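Putative fructosamine-3-kinase (Thermobifida fusca YX, PDB 3F7W) probably acts as a kinase of the fructosamine kinase family, whose members phosphorylate sugar adducts on amines, though its own substrate is not established. Local coordinates at residues 131-136 against 151-156. Sequence-based numbering, arbitrary orientation. Where two conformers were deposited one is given.
Sequences LPMDNT and LPYLRR
The second strand of a two-stranded antiparallel hairpin, 131-133, meets helix 141-159 of the helical part of this kinase-like fold through Leu131, Pro132 and Met133 on one side and Tyr153 and Arg156 on the other. The short axes run nearly antiparallel, at 152°, and come no closer than 10.3 Å, a separation that side chains must span. Tyr153 does most of this: with its ring carbon CG anti to its own carbonyl carbon (chi1 -53°), the ring reaches across to the strand, and OH donates to Pro132 O at 2.8 Å. The C=O...donor angle of 129°, within the carbonyl plane, places the hydroxyl on a lone pair, and the oxygen lies at the ring's edge. Past this bond, Met133, present as selenomethionine, sets CB 3.5 Å from Tyr153 OH, while the far end of its side chain leads away from the helix and Met133 also packs on His215. Water 1 gives a hydrogen to Tyr153 OH at 3.1 Å and takes one from Asp134 N, so the hydroxyl both donates and accepts. Leu131 divides its branches: CD1 approaches the Tyr153 ring obliquely, 4.1 Å from CE1, while CD2 lies over one face of the Arg156 guanidinium, 3.7 Å from NE and displaced toward its rim. The Arg156 chain, extended from CG to NE, brings that group against Leu131 CD2, the two side chains crossing at a slant. Helix 251-270 adds His261 and Leu264 against Tyr153, and Cys268 and Leu269 against Leu131. A phenylalanine in place of Tyr153 would probably keep much of the ring packing but leave Pro132 O without its hydroxyl donor and water 1 without an acceptor. The chemistry thus implies a directional join: one buried phenol ties helix to strand directly at Pro132 O and, through water, to the following loop at Asp134 N, with apolar contact beside it.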
ATOM      1  N   LEU A 131      -7.550   1.908   9.499  1.00 26.33           N
ATOM      2  CA  LEU A 131      -6.933   1.419  10.729  1.00 25.60           C
ATOM      3  C   LEU A 131      -5.599   2.096  10.956  1.00 25.36           C
ATOM      4  O   LEU A 131      -4.812   2.225   9.992  1.00 28.04           O
ATOM      5  CB  LEU A 131      -6.682  -0.102  10.700  1.00 28.07           C
ATOM      6  CG  LEU A 131      -7.896  -1.016  10.710  1.00 32.26           C
ATOM      7  CD1 LEU A 131      -7.434  -2.506  10.542  1.00 30.93           C
ATOM      8  CD2 LEU A 131      -8.688  -0.787  11.973  1.00 36.07           C
ATOM      9  N   PRO A 132      -5.295   2.465  12.202  1.00 28.59           N
ATOM     10  CA  PRO A 132      -3.929   2.906  12.501  1.00 29.68           C
ATOM     11  C   PRO A 132      -2.888   1.847  12.108  1.00 30.50           C
ATOM     12  O   PRO A 132      -3.144   0.620  12.204  1.00 26.94           O
ATOM     13  CB  PRO A 132      -3.949   3.110  14.010  1.00 33.31           C
ATOM     14  CG  PRO A 132      -5.378   3.451  14.304  1.00 35.44           C
ATOM     15  CD  PRO A 132      -6.135   2.495  13.418  1.00 33.10           C
HETATM   16  N   MSE A 133      -1.748   2.343  11.643  1.00 25.96           N
HETATM   17  CA  MSE A 133      -0.613   1.515  11.266  1.00 26.54           C
HETATM   18  C   MSE A 133       0.630   2.184  11.890  1.00 27.50           C
HETATM   19  O   MSE A 133       0.958   3.323  11.557  1.00 25.26           O
HETATM   20  CB  MSE A 133      -0.461   1.370   9.739  1.00 25.70           C
HETATM   21  CG  MSE A 133       0.746   0.470   9.354  1.00 26.68           C
HETATM   22 SE   MSE A 133       1.008   0.316   7.456  0.75 24.81          SE
HETATM   23  CE  MSE A 133       1.558   2.154   7.117  1.00 26.45           C
ATOM     24  N   ASP A 134       1.305   1.448  12.771  1.00 26.90           N
ATOM     25  CA  ASP A 134       2.390   1.989  13.618  1.00 27.82           C
ATOM     26  C   ASP A 134       3.675   2.120  12.828  1.00 29.09           C
ATOM     27  O   ASP A 134       4.291   1.116  12.413  1.00 26.19           O
ATOM     28  CB  ASP A 134       2.610   1.089  14.842  1.00 27.73           C
ATOM     29  CG  ASP A 134       3.615   1.679  15.836  1.00 28.38           C
ATOM     30  OD1 ASP A 134       4.091   2.817  15.628  1.00 25.79           O
ATOM     31  OD2 ASP A 134       3.912   0.998  16.823  1.00 31.41           O
ATOM     32  N   ASN A 135       4.028   3.375  12.565  1.00 29.19           N
ATOM     33  CA  ASN A 135       5.175   3.725  11.764  1.00 28.57           C
ATOM     34  C   ASN A 135       6.407   4.069  12.589  1.00 29.34           C
ATOM     35  O   ASN A 135       7.412   4.505  12.026  1.00 27.35           O
ATOM     36  CB  ASN A 135       4.825   4.877  10.811  1.00 28.82           C
ATOM     37  CG  ASN A 135       4.185   4.388   9.528  1.00 31.10           C
ATOM     38  OD1 ASN A 135       4.271   3.204   9.179  1.00 28.57           O
ATOM     39  ND2 ASN A 135       3.578   5.295   8.800  1.00 24.29           N
ATOM     40  N   THR A 136       6.352   3.837  13.901  1.00 27.47           N
ATOM     41  CA  THR A 136       7.510   4.080  14.789  1.00 26.96           C
ATOM     42  C   THR A 136       8.765   3.529  14.141  1.00 28.08           C
ATOM     43  O   THR A 136       8.824   2.343  13.819  1.00 28.70           O
ATOM     44  CB  THR A 136       7.334   3.449  16.179  1.00 28.99           C
ATOM     45  OG1 THR A 136       6.149   3.962  16.768  1.00 26.01           O
ATOM     46  CG2 THR A 136       8.527   3.783  17.107  1.00 25.51           C
ATOM     47  N   LEU A 151       1.274  -8.126  15.430  1.00 26.93           N
ATOM     48  CA  LEU A 151       0.596  -8.262  16.727  1.00 25.48           C
ATOM     49  C   LEU A 151      -0.635  -7.345  16.869  1.00 25.76           C
ATOM     50  O   LEU A 151      -1.685  -7.789  17.344  1.00 24.96           O
ATOM     51  CB  LEU A 151       1.578  -8.072  17.892  1.00 25.25           C
ATOM     52  CG  LEU A 151       2.501  -9.265  18.176  1.00 25.43           C
ATOM     53  CD1 LEU A 151       3.605  -8.969  19.235  1.00 25.19           C
ATOM     54  CD2 LEU A 151       1.673 -10.464  18.623  1.00 27.66           C
ATOM     55  N   PRO A 152      -0.515  -6.067  16.487  1.00 26.01           N
ATOM     56  CA  PRO A 152      -1.684  -5.199  16.666  1.00 26.49           C
ATOM     57  C   PRO A 152      -2.968  -5.704  15.968  1.00 27.10           C
ATOM     58  O   PRO A 152      -4.050  -5.651  16.567  1.00 28.01           O
ATOM     59  CB  PRO A 152      -1.194  -3.829  16.152  1.00 26.98           C
ATOM     60  CG  PRO A 152       0.274  -3.887  16.256  1.00 29.60           C
ATOM     61  CD  PRO A 152       0.641  -5.325  15.965  1.00 27.51           C
ATOM     62  N   TYR A 153      -2.842  -6.243  14.755  1.00 25.25           N
ATOM     63  CA  TYR A 153      -4.002  -6.708  13.974  1.00 25.36           C
ATOM     64  C   TYR A 153      -4.451  -8.089  14.453  1.00 23.67           C
ATOM     65  O   TYR A 153      -5.629  -8.400  14.424  1.00 26.41           O
ATOM     66  CB  TYR A 153      -3.665  -6.728  12.466  1.00 24.42           C
ATOM     67  CG  TYR A 153      -3.125  -5.375  12.065  1.00 23.69           C
ATOM     68  CD1 TYR A 153      -3.977  -4.272  12.021  1.00 28.73           C
ATOM     69  CD2 TYR A 153      -1.772  -5.165  11.852  1.00 26.11           C
ATOM     70  CE1 TYR A 153      -3.497  -2.999  11.722  1.00 26.88           C
ATOM     71  CE2 TYR A 153      -1.270  -3.883  11.541  1.00 26.53           C
ATOM     72  CZ  TYR A 153      -2.154  -2.809  11.501  1.00 30.06           C
ATOM     73  OH  TYR A 153      -1.721  -1.536  11.247  1.00 30.10           O
ATOM     74  N   LEU A 154      -3.499  -8.910  14.873  1.00 25.25           N
ATOM     75  CA  LEU A 154      -3.823 -10.204  15.496  1.00 26.38           C
ATOM     76  C   LEU A 154      -4.694 -10.023  16.751  1.00 27.61           C
ATOM     77  O   LEU A 154      -5.735 -10.683  16.905  1.00 25.51           O
ATOM     78  CB  LEU A 154      -2.544 -10.971  15.830  1.00 26.16           C
ATOM     79  CG  LEU A 154      -2.699 -12.387  16.417  1.00 25.59           C
ATOM     80  CD1 LEU A 154      -3.330 -13.308  15.345  1.00 24.94           C
ATOM     81  CD2 LEU A 154      -1.317 -12.917  16.852  1.00 24.79           C
ATOM     82  N   ARG A 155      -4.275  -9.119  17.636  0.50 28.39           N
ATOM     83  CA  ARG A 155      -5.024  -8.842  18.858  0.50 29.06           C
ATOM     84  C   ARG A 155      -6.391  -8.250  18.547  0.50 28.21           C
ATOM     85  O   ARG A 155      -7.385  -8.620  19.164  0.50 28.16           O
ATOM     86  CB  ARG A 155      -4.254  -7.897  19.791  0.50 28.98           C
ATOM     87  CG  ARG A 155      -2.866  -8.392  20.211  0.50 31.90           C
ATOM     88  CD  ARG A 155      -2.918  -9.607  21.120  0.50 33.90           C
ATOM     89  NE  ARG A 155      -1.570 -10.122  21.376  0.50 32.76           N
ATOM     90  CZ  ARG A 155      -1.168 -11.377  21.192  0.50 31.46           C
ATOM     91  NH1 ARG A 155      -2.000 -12.314  20.767  0.50 31.03           N
ATOM     92  NH2 ARG A 155       0.092 -11.699  21.468  0.50 37.49           N
ATOM     93  N   ARG A 156      -6.445  -7.347  17.575  1.00 27.81           N
ATOM     94  CA  ARG A 156      -7.709  -6.729  17.201  1.00 27.33           C
ATOM     95  C   ARG A 156      -8.702  -7.772  16.663  1.00 26.20           C
ATOM     96  O   ARG A 156      -9.859  -7.784  17.064  1.00 25.78           O
ATOM     97  CB  ARG A 156      -7.483  -5.634  16.160  1.00 28.64           C
ATOM     98  CG  ARG A 156      -8.723  -4.861  15.870  1.00 29.46           C
ATOM     99  CD  ARG A 156      -8.497  -3.834  14.793  1.00 35.37           C
ATOM    100  NE  ARG A 156      -9.768  -3.209  14.485  1.00 39.15           N
ATOM    101  CZ  ARG A 156     -10.299  -2.201  15.175  1.00 45.10           C
ATOM    102  NH1 ARG A 156      -9.669  -1.686  16.221  1.00 42.28           N
ATOM    103  NH2 ARG A 156     -11.478  -1.710  14.812  1.00 38.30           N
TER
HETATM  104  O   HOH W   1       0.305  -1.280  13.522  1.00 24.27           O